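Local coordinates for protein ADP/ATP-dependent NAD(P)H-hydrate dehydratase (Bacillus subtilis, PDB 3RPZ) that catalyses the ADP- or ATP-dependent dehydration of hydrated NADH and NADPH, a reaction that probably returns these damaged cofactors to their usable form, at residues V243-A248 / P272-R277; H120-D125 / A136-P141; L34-S39 / T81-G86; G154-M159 / T184-K189. One frame throughout, in Å; residues are numbered along the deposited sequence.

Contact 1 (V243-A248 / P272-R277)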
# COMPACT_ATOMS: atom_id res chain seq x y z
N VAL A 243 1.71 -19.53 -18.28
CA VAL A 243 1.07 -20.58 -17.47
C VAL A 243 2.15 -21.26 -16.58
O VAL A 243 1.96 -21.46 -15.36
CB VAL A 243 0.38 -21.59 -18.34
CG1 VAL A 243 -0.15 -22.75 -17.53
CG2 VAL A 243 -0.77 -20.91 -19.09
N TYR A 244 3.31 -21.52 -17.15
CA TYR A 244 4.39 -22.17 -16.42
C TYR A 244 4.91 -21.32 -15.28
O TYR A 244 5.02 -21.77 -14.14
CB TYR A 244 5.55 -22.54 -17.37
CG TYR A 244 6.67 -23.32 -16.74
CD1 TYR A 244 7.55 -22.71 -15.87
CD2 TYR A 244 6.81 -24.65 -17.01
CE1 TYR A 244 8.57 -23.46 -15.27
CE2 TYR A 244 7.84 -25.38 -16.44
CZ TYR A 244 8.68 -24.76 -15.56
OH TYR A 244 9.73 -25.55 -14.95
N LEU A 245 5.23 -20.07 -15.57
CA LEU A 245 5.79 -19.21 -14.53
C LEU A 245 4.78 -18.89 -13.45
O LEU A 245 5.15 -18.77 -12.29
CB LEU A 245 6.42 -17.96 -15.15
CG LEU A 245 7.71 -18.23 -15.92
CD1 LEU A 245 8.18 -17.00 -16.71
CD2 LEU A 245 8.86 -18.76 -15.05
N HIS A 246 3.51 -18.74 -13.81
CA HIS A 246 2.42 -18.55 -12.83
C HIS A 246 2.44 -19.68 -11.81
O HIS A 246 2.47 -19.42 -10.60
CB HIS A 246 1.13 -18.44 -13.60
CG HIS A 246 -0.13 -18.35 -12.80
ND1 HIS A 246 -0.92 -19.45 -12.55
CD2 HIS A 246 -0.76 -17.28 -12.25
CE1 HIS A 246 -2.02 -19.03 -11.91
NE2 HIS A 246 -1.95 -17.72 -11.73
N GLY A 247 2.54 -20.92 -12.28
CA GLY A 247 2.60 -22.05 -11.37
C GLY A 247 3.90 -22.08 -10.59
O GLY A 247 3.92 -22.40 -9.40
N ALA A 248 5.03 -21.74 -11.23
CA ALA A 248 6.32 -21.72 -10.56
C ALA A 248 6.34 -20.73 -9.40
O ALA A 248 7.03 -20.96 -8.41
CB ALA A 248 7.45 -21.43 -11.56
N PRO A 272 9.26 -11.58 -10.35
CA PRO A 272 10.60 -11.04 -10.72
C PRO A 272 11.77 -11.97 -10.44
O PRO A 272 12.64 -12.15 -11.28
CB PRO A 272 10.67 -9.74 -9.92
CG PRO A 272 9.25 -9.27 -9.86
CD PRO A 272 8.48 -10.58 -9.63
N ARG A 273 11.77 -12.59 -9.25
CA ARG A 273 12.85 -13.47 -8.84
C ARG A 273 12.72 -14.84 -9.53
O ARG A 273 13.75 -15.45 -9.89
CB ARG A 273 12.89 -13.62 -7.32
CG ARG A 273 13.53 -12.46 -6.62
CD ARG A 273 13.64 -12.69 -5.07
NE ARG A 273 14.28 -11.51 -4.46
CZ ARG A 273 15.58 -11.34 -4.34
NH1 ARG A 273 16.43 -12.28 -4.76
NH2 ARG A 273 16.04 -10.22 -3.79
N VAL A 274 11.50 -15.31 -9.68
CA VAL A 274 11.29 -16.59 -10.34
C VAL A 274 11.72 -16.53 -11.80
O VAL A 274 12.47 -17.39 -12.28
CB VAL A 274 9.87 -17.04 -10.17
CG1 VAL A 274 9.53 -18.22 -11.09
CG2 VAL A 274 9.59 -17.41 -8.70
N TRP A 275 11.33 -15.50 -12.52
CA TRP A 275 11.69 -15.37 -13.91
C TRP A 275 13.20 -15.29 -14.05
O TRP A 275 13.78 -15.91 -14.94
CB TRP A 275 10.97 -14.13 -14.50
CG TRP A 275 11.03 -13.90 -15.98
CD1 TRP A 275 12.01 -14.22 -16.86
CD2 TRP A 275 10.01 -13.27 -16.72
NE1 TRP A 275 11.67 -13.80 -18.14
CE2 TRP A 275 10.43 -13.22 -18.07
CE3 TRP A 275 8.78 -12.74 -16.37
CZ2 TRP A 275 9.63 -12.63 -19.08
CZ3 TRP A 275 8.00 -12.17 -17.36
CH2 TRP A 275 8.44 -12.12 -18.68
N LYS A 276 13.91 -14.59 -13.17
CA LYS A 276 15.37 -14.51 -13.24
C LYS A 276 16.04 -15.91 -13.23
O LYS A 276 17.03 -16.10 -13.89
CB LYS A 276 15.88 -13.68 -12.08
CG LYS A 276 17.40 -13.50 -11.94
CD LYS A 276 17.95 -12.58 -13.06
CE LYS A 276 19.48 -12.43 -12.99
NZ LYS A 276 19.99 -11.54 -14.07
N ARG A 277 15.46 -16.83 -12.48
CA ARG A 277 15.98 -18.20 -12.34
C ARG A 277 16.04 -18.93 -13.66
O ARG A 277 16.84 -19.87 -13.83
CB ARG A 277 15.11 -19.02 -11.40
CG ARG A 277 15.66 -20.43 -11.15
CD ARG A 277 15.07 -21.01 -9.89
NE ARG A 277 13.90 -21.84 -10.15
CZ ARG A 277 13.95 -23.01 -10.77
NH1 ARG A 277 15.10 -23.47 -11.24
NH2 ARG A 277 12.84 -23.71 -10.94

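Contact 2 (H120-D125 / A136-P141)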
# COMPACT_ATOMS: atom_id res chain seq x y z
N HIS A 120 -16.03 -6.19 -31.02
CA HIS A 120 -15.25 -5.06 -31.48
C HIS A 120 -13.74 -5.27 -31.34
O HIS A 120 -13.00 -4.93 -32.26
CB HIS A 120 -15.71 -3.76 -30.81
CG HIS A 120 -17.04 -3.32 -31.29
ND1 HIS A 120 -17.26 -2.97 -32.61
CD2 HIS A 120 -18.20 -3.11 -30.64
CE1 HIS A 120 -18.52 -2.60 -32.75
NE2 HIS A 120 -19.13 -2.72 -31.59
N VAL A 121 -13.30 -5.78 -30.22
CA VAL A 121 -11.85 -6.02 -30.01
C VAL A 121 -11.30 -7.02 -31.02
O VAL A 121 -10.20 -6.84 -31.52
CB VAL A 121 -11.64 -6.47 -28.64
CG1 VAL A 121 -10.27 -7.21 -28.45
CG2 VAL A 121 -11.83 -5.21 -27.67
N LEU A 122 -12.11 -7.98 -31.43
CA LEU A 122 -11.62 -8.97 -32.38
C LEU A 122 -11.38 -8.41 -33.79
O LEU A 122 -10.74 -9.05 -34.60
CB LEU A 122 -12.57 -10.15 -32.45
CG LEU A 122 -12.69 -11.04 -31.22
CD1 LEU A 122 -13.78 -12.07 -31.20
CD2 LEU A 122 -11.33 -11.75 -30.98
N THR A 123 -11.86 -7.21 -34.09
CA THR A 123 -11.55 -6.62 -35.37
C THR A 123 -10.15 -6.00 -35.35
O THR A 123 -9.63 -5.69 -36.42
CB THR A 123 -12.62 -5.60 -35.83
OG1 THR A 123 -12.50 -4.41 -35.06
CG2 THR A 123 -14.00 -6.20 -35.72
N ALA A 124 -9.52 -5.85 -34.18
CA ALA A 124 -8.11 -5.41 -34.07
C ALA A 124 -7.19 -6.49 -34.64
O ALA A 124 -7.58 -7.63 -34.74
CB ALA A 124 -7.74 -5.10 -32.61
N ASP A 125 -5.99 -6.09 -35.05
CA ASP A 125 -5.00 -7.04 -35.54
C ASP A 125 -3.98 -7.22 -34.43
O ASP A 125 -2.89 -6.62 -34.44
CB ASP A 125 -4.30 -6.56 -36.82
CG ASP A 125 -5.22 -6.46 -38.03
OD1 ASP A 125 -4.88 -5.67 -38.91
OD2 ASP A 125 -6.27 -7.14 -38.13
N ALA A 136 -18.20 -17.18 -23.16
CA ALA A 136 -19.57 -17.56 -23.44
C ALA A 136 -19.56 -18.63 -24.51
O ALA A 136 -18.56 -18.87 -25.16
CB ALA A 136 -20.36 -16.31 -23.95
N LYS A 137 -20.72 -19.24 -24.72
CA LYS A 137 -20.92 -20.18 -25.84
C LYS A 137 -21.07 -19.35 -27.09
O LYS A 137 -22.04 -18.62 -27.23
CB LYS A 137 -22.14 -21.07 -25.58
CG LYS A 137 -22.38 -22.11 -26.68
CD LYS A 137 -23.54 -23.07 -26.33
CE LYS A 137 -23.20 -23.92 -25.09
NZ LYS A 137 -24.15 -25.08 -24.77
N ARG A 138 -20.10 -19.47 -27.99
CA ARG A 138 -20.09 -18.64 -29.19
C ARG A 138 -19.08 -19.20 -30.19
O ARG A 138 -18.40 -20.16 -29.90
CB ARG A 138 -19.76 -17.19 -28.86
CG ARG A 138 -18.37 -16.97 -28.28
CD ARG A 138 -17.91 -15.56 -28.28
NE ARG A 138 -17.78 -15.06 -29.65
CZ ARG A 138 -17.85 -13.80 -30.02
NH1 ARG A 138 -18.12 -12.83 -29.14
NH2 ARG A 138 -17.66 -13.52 -31.29
N THR A 139 -19.05 -18.60 -31.38
CA THR A 139 -18.00 -18.88 -32.35
C THR A 139 -17.20 -17.61 -32.59
O THR A 139 -17.52 -16.53 -32.05
CB THR A 139 -18.58 -19.43 -33.66
OG1 THR A 139 -19.45 -18.46 -34.21
CG2 THR A 139 -19.37 -20.74 -33.37
N TYR A 140 -16.11 -17.74 -33.34
CA TYR A 140 -15.12 -16.70 -33.48
C TYR A 140 -14.83 -16.44 -34.94
O TYR A 140 -14.79 -17.36 -35.73
CB TYR A 140 -13.84 -17.09 -32.72
CG TYR A 140 -14.13 -17.30 -31.25
CD1 TYR A 140 -14.54 -18.55 -30.78
CD2 TYR A 140 -14.10 -16.23 -30.37
CE1 TYR A 140 -14.85 -18.70 -29.46
CE2 TYR A 140 -14.40 -16.40 -29.05
CZ TYR A 140 -14.77 -17.62 -28.59
OH TYR A 140 -15.10 -17.76 -27.25
N PRO A 141 -14.67 -15.17 -35.32
CA PRO A 141 -14.45 -14.85 -36.72
C PRO A 141 -13.04 -15.18 -37.18
O PRO A 141 -12.09 -15.11 -36.38
CB PRO A 141 -14.63 -13.33 -36.72
CG PRO A 141 -14.19 -12.89 -35.38
CD PRO A 141 -14.63 -13.98 -34.45

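Contact 3 (L34-S39 / T81-G86). With NPW (beta-6-hydroxy-1,4,5,6-tetrahydronicotinamide adenine dinucleotide phosphate), chain D.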
# COMPACT_ATOMS: atom_id res chain seq x y z
N LEU A 34 -3.80 -3.49 -23.88
CA LEU A 34 -5.07 -3.07 -23.32
C LEU A 34 -5.66 -4.16 -22.47
O LEU A 34 -5.79 -5.30 -22.93
CB LEU A 34 -6.04 -2.72 -24.43
CG LEU A 34 -7.42 -2.23 -24.01
CD1 LEU A 34 -7.42 -0.89 -23.24
CD2 LEU A 34 -8.35 -2.12 -25.23
N LEU A 35 -6.07 -3.81 -21.26
CA LEU A 35 -6.75 -4.70 -20.33
C LEU A 35 -8.15 -4.15 -20.05
O LEU A 35 -8.28 -3.04 -19.52
CB LEU A 35 -5.98 -4.81 -19.00
CG LEU A 35 -6.70 -5.60 -17.91
CD1 LEU A 35 -6.90 -7.06 -18.23
CD2 LEU A 35 -5.94 -5.47 -16.59
N LEU A 36 -9.16 -4.95 -20.39
CA LEU A 36 -10.57 -4.61 -20.20
C LEU A 36 -11.08 -5.50 -19.08
O LEU A 36 -11.31 -6.67 -19.24
CB LEU A 36 -11.35 -4.77 -21.51
CG LEU A 36 -10.93 -3.87 -22.64
CD1 LEU A 36 -11.81 -4.13 -23.86
CD2 LEU A 36 -11.01 -2.36 -22.26
N ALA A 37 -11.19 -4.92 -17.88
CA ALA A 37 -11.39 -5.73 -16.66
C ALA A 37 -11.90 -4.86 -15.54
O ALA A 37 -11.68 -3.65 -15.55
CB ALA A 37 -10.06 -6.39 -16.23
N GLY A 38 -12.49 -5.52 -14.53
CA GLY A 38 -12.92 -4.81 -13.31
C GLY A 38 -14.28 -4.18 -13.39
O GLY A 38 -14.58 -3.52 -14.38
N SER A 39 -15.09 -4.39 -12.37
CA SER A 39 -16.42 -3.80 -12.32
C SER A 39 -16.70 -3.41 -10.88
O SER A 39 -15.93 -3.70 -10.01
CB SER A 39 -17.49 -4.70 -12.94
OG SER A 39 -17.60 -5.89 -12.23
N THR A 81 -1.96 3.46 -17.25
CA THR A 81 -2.85 4.55 -17.58
C THR A 81 -4.24 3.99 -17.92
O THR A 81 -4.42 2.76 -17.89
CB THR A 81 -2.35 5.44 -18.70
OG1 THR A 81 -2.34 4.67 -19.92
CG2 THR A 81 -0.95 6.02 -18.36
N TYR A 82 -5.21 4.85 -18.20
CA TYR A 82 -6.62 4.44 -18.22
C TYR A 82 -7.36 4.89 -19.47
O TYR A 82 -7.11 5.96 -19.99
CB TYR A 82 -7.33 4.94 -16.95
CG TYR A 82 -6.69 4.38 -15.76
CD1 TYR A 82 -6.97 3.08 -15.31
CD2 TYR A 82 -5.69 5.08 -15.12
CE1 TYR A 82 -6.25 2.50 -14.27
CE2 TYR A 82 -4.94 4.49 -14.10
CZ TYR A 82 -5.25 3.21 -13.68
OH TYR A 82 -4.52 2.56 -12.71
N TRP A 83 -8.28 4.03 -19.86
CA TRP A 83 -9.32 4.34 -20.82
C TRP A 83 -10.61 4.29 -19.99
O TRP A 83 -11.07 3.24 -19.57
CB TRP A 83 -9.33 3.34 -21.96
CG TRP A 83 -10.41 3.63 -23.00
CD1 TRP A 83 -11.03 4.82 -23.22
CD2 TRP A 83 -10.94 2.71 -23.93
NE1 TRP A 83 -11.92 4.70 -24.28
CE2 TRP A 83 -11.86 3.41 -24.73
CE3 TRP A 83 -10.68 1.37 -24.21
CZ2 TRP A 83 -12.58 2.77 -25.75
CZ3 TRP A 83 -11.38 0.75 -25.25
CH2 TRP A 83 -12.31 1.46 -25.99
N ARG A 84 -11.10 5.48 -19.64
CA ARG A 84 -12.15 5.62 -18.68
C ARG A 84 -13.44 4.95 -19.22
O ARG A 84 -13.90 5.28 -20.33
CB ARG A 84 -12.35 7.12 -18.37
CG ARG A 84 -13.36 7.40 -17.34
CD ARG A 84 -13.21 8.89 -16.88
NE ARG A 84 -11.90 9.14 -16.30
CZ ARG A 84 -11.58 9.00 -15.01
NH1 ARG A 84 -12.51 8.85 -14.09
NH2 ARG A 84 -10.31 9.07 -14.63
N ASP A 85 -14.02 4.05 -18.41
CA ASP A 85 -15.18 3.23 -18.82
C ASP A 85 -14.89 2.50 -20.11
O ASP A 85 -15.79 2.26 -20.92
CB ASP A 85 -16.46 4.07 -18.90
CG ASP A 85 -16.92 4.52 -17.56
OD1 ASP A 85 -16.86 3.71 -16.60
OD2 ASP A 85 -17.33 5.69 -17.46
N GLY A 86 -13.63 2.07 -20.31
CA GLY A 86 -13.24 1.51 -21.55
C GLY A 86 -13.95 0.23 -22.00
O GLY A 86 -14.19 0.07 -23.19
P NPW D . 7.71 3.96 -31.43
O1 NPW D . 6.27 4.24 -31.79
O2 NPW D . 7.97 2.97 -30.34
O3 NPW D . 8.62 3.69 -32.64
PA NPW D . 4.49 9.38 -26.44
PB NPW D . 4.67 8.51 -23.66
C1A NPW D . 8.77 7.20 -29.51
C1B NPW D . 2.57 9.85 -19.67
N1C NPW D . 2.81 8.61 -18.98
N1D NPW D . 13.57 5.44 -29.53
C2A NPW D . 7.81 6.05 -29.80
O2A NPW D . 8.32 5.38 -30.94
C2B NPW D . 3.81 10.72 -19.90
O2B NPW D . 4.25 11.37 -18.74
C2C NPW D . 2.15 8.21 -17.93
C2D NPW D . 12.71 5.64 -30.54
C3A NPW D . 6.50 6.77 -30.05
O3A NPW D . 6.41 7.32 -31.38
C3B NPW D . 3.23 11.67 -20.97
O3B NPW D . 2.50 12.69 -20.28
C3C NPW D . 2.12 7.10 -17.25
N3D NPW D . 11.45 6.10 -30.49
C4B NPW D . 2.26 10.75 -21.74
O4B NPW D . 2.06 9.54 -20.95
C4C NPW D . 2.99 5.97 -17.79
C4D NPW D . 11.11 6.41 -29.24
O4D NPW D . 7.97 8.16 -28.82
C4E NPW D . 6.60 7.91 -29.06
C5A NPW D . 11.92 6.22 -28.09
C5B NPW D . 2.80 10.33 -23.11
O5B NPW D . 4.15 9.89 -23.01
C5C NPW D . 3.27 6.22 -19.26
C5E NPW D . 5.97 7.58 -27.71
O5E NPW D . 5.87 8.78 -26.95
C6C NPW D . 3.83 7.65 -19.50
O6C NPW D . 5.08 7.88 -18.87
C6D NPW D . 13.25 5.70 -28.24
N6D NPW D . 14.13 5.49 -27.28
N7A NPW D . 11.29 6.56 -26.91
C7C NPW D . 1.39 6.93 -16.02
N7C NPW D . 1.47 5.77 -15.39
O7C NPW D . 0.66 7.85 -15.59
C8A NPW D . 10.03 6.97 -27.34
N9A NPW D . 9.98 6.87 -28.75
OA1 NPW D . 3.39 9.17 -27.40
OA2 NPW D . 4.94 10.71 -26.09
OA3 NPW D . 4.10 8.49 -25.16
OB1 NPW D . 6.13 8.59 -23.59
OB2 NPW D . 3.98 7.35 -23.03

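Contact 4 (G154-M159 / T184-K189). With AMP (adenosine monophosphate), chain C.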
# COMPACT_ATOMS: atom_id res chain seq x y z
N GLY A 154 -15.53 -24.92 -15.04
CA GLY A 154 -16.87 -24.37 -15.01
C GLY A 154 -17.13 -23.51 -16.24
O GLY A 154 -18.22 -23.57 -16.85
N GLU A 155 -16.17 -22.69 -16.60
CA GLU A 155 -16.28 -21.83 -17.77
C GLU A 155 -16.29 -22.68 -19.04
O GLU A 155 -16.99 -22.35 -20.00
CB GLU A 155 -15.15 -20.80 -17.79
CG GLU A 155 -15.40 -19.71 -16.77
CD GLU A 155 -14.21 -18.97 -16.26
OE1 GLU A 155 -13.05 -19.43 -16.41
OE2 GLU A 155 -14.41 -17.89 -15.62
N PHE A 156 -15.53 -23.76 -19.05
CA PHE A 156 -15.52 -24.65 -20.21
C PHE A 156 -16.89 -25.29 -20.41
O PHE A 156 -17.37 -25.39 -21.54
CB PHE A 156 -14.45 -25.73 -20.04
CG PHE A 156 -14.13 -26.49 -21.31
CD1 PHE A 156 -14.85 -27.63 -21.63
CD2 PHE A 156 -13.11 -26.12 -22.13
CE1 PHE A 156 -14.58 -28.34 -22.82
CE2 PHE A 156 -12.80 -26.84 -23.31
CZ PHE A 156 -13.55 -27.95 -23.62
N PHE A 157 -17.56 -25.65 -19.33
CA PHE A 157 -18.94 -26.15 -19.41
C PHE A 157 -19.86 -25.09 -19.98
O PHE A 157 -20.67 -25.35 -20.90
CB PHE A 157 -19.39 -26.58 -18.03
CG PHE A 157 -20.86 -26.88 -17.92
CD1 PHE A 157 -21.47 -27.79 -18.78
CD2 PHE A 157 -21.62 -26.25 -16.97
CE1 PHE A 157 -22.83 -28.08 -18.67
CE2 PHE A 157 -22.97 -26.52 -16.86
CZ PHE A 157 -23.56 -27.43 -17.70
N ARG A 158 -19.70 -23.85 -19.55
CA ARG A 158 -20.51 -22.79 -20.11
C ARG A 158 -20.28 -22.61 -21.61
O ARG A 158 -21.19 -22.36 -22.35
CB ARG A 158 -20.24 -21.47 -19.38
CG ARG A 158 -21.04 -20.31 -19.92
CD ARG A 158 -21.07 -19.15 -18.95
NE ARG A 158 -19.88 -18.32 -19.02
CZ ARG A 158 -19.06 -18.11 -18.01
NH1 ARG A 158 -19.28 -18.67 -16.84
NH2 ARG A 158 -18.01 -17.33 -18.17
N MET A 159 -19.04 -22.73 -22.04
CA MET A 159 -18.64 -22.55 -23.45
C MET A 159 -19.13 -23.66 -24.36
O MET A 159 -19.40 -23.42 -25.52
CB MET A 159 -17.12 -22.54 -23.57
CG MET A 159 -16.47 -21.29 -23.06
SD MET A 159 -14.70 -21.53 -22.74
CE MET A 159 -14.18 -22.22 -24.29
N THR A 184 -9.51 -21.54 -31.69
CA THR A 184 -8.91 -20.68 -30.67
C THR A 184 -7.92 -21.49 -29.87
O THR A 184 -7.97 -22.73 -29.81
CB THR A 184 -9.96 -20.15 -29.69
OG1 THR A 184 -10.54 -21.23 -28.96
CG2 THR A 184 -11.05 -19.42 -30.37
N VAL A 185 -6.98 -20.80 -29.21
CA VAL A 185 -6.18 -21.41 -28.16
C VAL A 185 -7.13 -21.65 -26.99
O VAL A 185 -7.96 -20.77 -26.68
CB VAL A 185 -5.00 -20.52 -27.74
CG1 VAL A 185 -4.13 -21.23 -26.66
CG2 VAL A 185 -4.16 -20.14 -28.97
N ILE A 186 -6.99 -22.77 -26.27
CA ILE A 186 -7.71 -22.99 -25.02
C ILE A 186 -6.73 -23.35 -23.95
O ILE A 186 -6.03 -24.37 -24.08
CB ILE A 186 -8.83 -24.06 -25.12
CG1 ILE A 186 -9.86 -23.64 -26.15
CG2 ILE A 186 -9.54 -24.21 -23.73
CD1 ILE A 186 -11.01 -24.59 -26.33
N VAL A 187 -6.66 -22.54 -22.90
CA VAL A 187 -5.91 -22.79 -21.69
C VAL A 187 -6.94 -23.29 -20.70
O VAL A 187 -7.67 -22.51 -20.12
CB VAL A 187 -5.20 -21.54 -21.16
CG1 VAL A 187 -4.45 -21.86 -19.88
CG2 VAL A 187 -4.26 -20.96 -22.22
N LEU A 188 -7.06 -24.61 -20.59
CA LEU A 188 -8.03 -25.24 -19.71
C LEU A 188 -7.37 -25.43 -18.36
O LEU A 188 -6.51 -26.33 -18.17
CB LEU A 188 -8.54 -26.57 -20.26
CG LEU A 188 -9.44 -27.37 -19.33
CD1 LEU A 188 -10.73 -26.57 -19.03
CD2 LEU A 188 -9.80 -28.74 -19.91
N LYS A 189 -7.77 -24.60 -17.43
CA LYS A 189 -7.10 -24.51 -16.14
C LYS A 189 -7.44 -25.68 -15.22
O LYS A 189 -8.36 -26.48 -15.45
CB LYS A 189 -7.44 -23.14 -15.55
CG LYS A 189 -6.66 -22.06 -16.28
CD LYS A 189 -7.32 -20.75 -16.72
CE LYS A 189 -7.69 -20.00 -15.52
NZ LYS A 189 -8.63 -18.80 -15.69
P AMP C . -9.43 -19.18 -11.78
O1P AMP C . -9.07 -18.07 -10.73
O2P AMP C . -10.42 -20.07 -11.15
O3P AMP C . -9.83 -18.46 -13.06
O5' AMP C . -8.05 -19.74 -12.12
C5' AMP C . -7.32 -20.55 -11.12
C4' AMP C . -5.88 -20.62 -11.50
O4' AMP C . -5.14 -21.31 -10.44
C3' AMP C . -5.58 -21.36 -12.78
O3' AMP C . -4.35 -20.90 -13.30
C2' AMP C . -5.46 -22.78 -12.20
O2' AMP C . -4.84 -23.72 -13.11
C1' AMP C . -4.61 -22.53 -10.97
N9 AMP C . -4.85 -23.53 -9.92
C8 AMP C . -5.88 -23.56 -9.06
N7 AMP C . -5.80 -24.64 -8.22
C5 AMP C . -4.66 -25.26 -8.59
C6 AMP C . -3.98 -26.50 -8.13
N6 AMP C . -4.54 -27.21 -7.13
N1 AMP C . -2.86 -26.81 -8.78
C2 AMP C . -2.33 -26.09 -9.77
N3 AMP C . -2.90 -24.95 -10.27
C4 AMP C . -4.02 -24.62 -9.69
O HOH W 1 -11.25 -17.67 -15.47

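Contact 1 (V243-A248 / P272-R277)
Ala248, whose methyl meets Val274, sends its backbone N to Tyr244 O (2.9 Å), and Thr207 OG1 grips that same carbonyl from a neighbouring loop. The bond is one rung of helix 235-256, which packs here on the C-terminal helix 264-277 in what is, by family, a ribokinase-like fold. The two short axes pass 9.9 Å apart at 119°, so the helices run across each other and meet through a few apolar groups.

Leu245 carries most of the contact by splitting its two methyls. CD2 goes to Val274 CG1 (4.1 Å), the two side chains sliding past each other in opposite directions, while CD1 turns to the indole of Trp275. With Trp275 CG anti to the backbone N (chi1 -172°), the indole runs across Leu245 at about a right angle, and Met228 of helix 217-231 touches both. Trp275 also meets the ring of His260 of the second subunit, so this helix pair reaches the subunit interface. On the pocket side, His246 touches AMP and gives NE2 to Thr217 O. Leu245 CD1 itself sits 4.1 Å above one face of the Trp275 indole, displaced toward the rim and nearest to CD2.

Contact 2 (H120-D125 / A136-P141)
Leu122 and Pro141 make the tightest of the apolar touches here, Leu122 CD1 standing 3.9 Å from Pro141 CD with the two side chains crossing at about a right angle. The same methyl does all the work on its side of the contact. It comes to the edge of the Tyr140 ring, close to the ring plane, with Leu122 CD1 4.3 Å from Tyr140 CD2. It also lies over one face of the Arg138 guanidinium, where the nearest atom to CD1 is Arg138 NH2 at 4.1 Å.

Between the two segments the touches are all van der Waals; the polar bonds are made inside each segment or to residues outside both. Arg138 takes hold of Thr139 O side-on with two nitrogens: NE at 2.8 Å gives the straighter bond (161° at the hydrogen), and NH2 at 3.1 Å a more bent one (139°). The carbonyl oxygen lies in the guanidinium plane, and the bend at chi3 (-64°) folds the chain back to reach it. Asp119 and Gln115 take NH1, so the flat group is fixed in its rotation with a face turned to the leucine. A methionine in place of Arg138 would probably leave Asp119 without its ionic mate, Thr139 O without two donors, and the loop freer to shift. On the other segment, Ala124 N bonds to Val121 O at 2.9 Å, closing a type I turn.

That turn lies at the C-terminal end of helix 112-121, while 136-141 is loop between strands 128-130 and 147-149. Leu122 touches Val128 and Tyr140 touches Leu130, so both segments rest against strand 128-130.

Contact 3 (L34-S39 / T81-G86)
Trp83 meets both Leu34 and Leu36 with the benzene half of its indole, and the way there starts at CB, which points toward strand 32-36. CG stands anti to the backbone N (chi1 -180°), which carries the ring out across the neighbouring strand 60-65, where Val62 also touches it. The next atom, CD2, lies beneath Gly86: Gly86 CA is 3.5 Å above one face of the ring, offset toward the rim. CE3 is where the leucines converge, with Leu34 CD1 at 4.1 Å, by the ring edge and near its plane, and Leu36 CD2 at 4.2 Å, approaching obliquely. Further along the rim, Trp83 CZ3 meets the other methyl of Leu34, CD2, also at 4.2 Å.

Gly86 also meets Leu36, whose CD2 rests 3.9 Å from Gly86 C. A type II turn from Trp83 to Gly86 folds the glycine back over the indole, although its closing bond, Gly86 N to Trp83 O, is weak. A CB on Gly86 would run into Trp83 O.

At the start of the second segment, Thr81 CG2 packs against the carboxamide end of the bound hydrated cofactor, 3.4 Å from NPW C7C. Lys60 and His26 of this chain and Asp219 and His152 of the second subunit also hold that ligand.

Strands 32-36 and 81-84 flank strand 60-65 in the parallel part of the mixed sheet, consistent with a ribokinase-like fold; the outermost of them in this chain borders a substrate site shared between subunits.

Contact 4 (G154-M159 / T184-K189)
The Phe156 ring presents its CD2-CE2 side to strand 185-188, and two methyls come in obliquely: Leu188 CD1 at 3.9 Å from Phe156 CD2, and Ile186 CD1 at 4.2 Å from Phe156 CE2. Both aliphatic chains cross the phenylalanine at about a right angle. Its chi1 of -166°, with CG opposite the backbone N, swings the ring off helix 153-160 toward the strand; Trp178 of helix 171-182 adds an edge-to-face ring contact. One turn on, Met159 CE only just reaches Ile186 CD1, at 4.5 Å. This is a helix laid on the sheet, its axis 139° from that of the strand.

Past the end of the strand the contact becomes polar. Lys189, bent at chi2 and chi3, runs along the AMP ribose and puts NZ 2.9 Å from AMP O3P in a hydrogen bond; Thr150 O accepts from the same nitrogen. A water donates to Glu155 OE1 (2.7 Å) and accepts a weak bond from Lys189 NZ, bridging opposite charges that do not touch directly. His152 N also gives to Glu155 OE1. A leucine in place of Lys189 would probably leave the phosphate without this positive partner and the water without one of its mates.

The chemistry suggests that the lysine helps offset phosphate charge, with Glu155 as a water-mediated partner to one side.

How the contacts relate
Along the chain the order is contact 3, contact 2, contact 4 and contact 1, each closing before the next opens. Contacts 3 and 4 reach the same mixed sheet, with strand 81-84 outermost at one end and strand 185-188 beyond 147-149; their centres are 23 Å apart. Contact 2 lies between, touching contact 3 through Val121 on Leu36 and contact 4 through Tyr140 on Thr184 and Lys137 on the end of 154-159. Contact 1 joins contact 4 through Val243 on Val187. Its centre is 30 Å from that of contact 2, across the chain's middle. Contacts 1 and 4 both reach AMP, through His246 and Lys189, while contacts 1 and 3 both meet the second subunit.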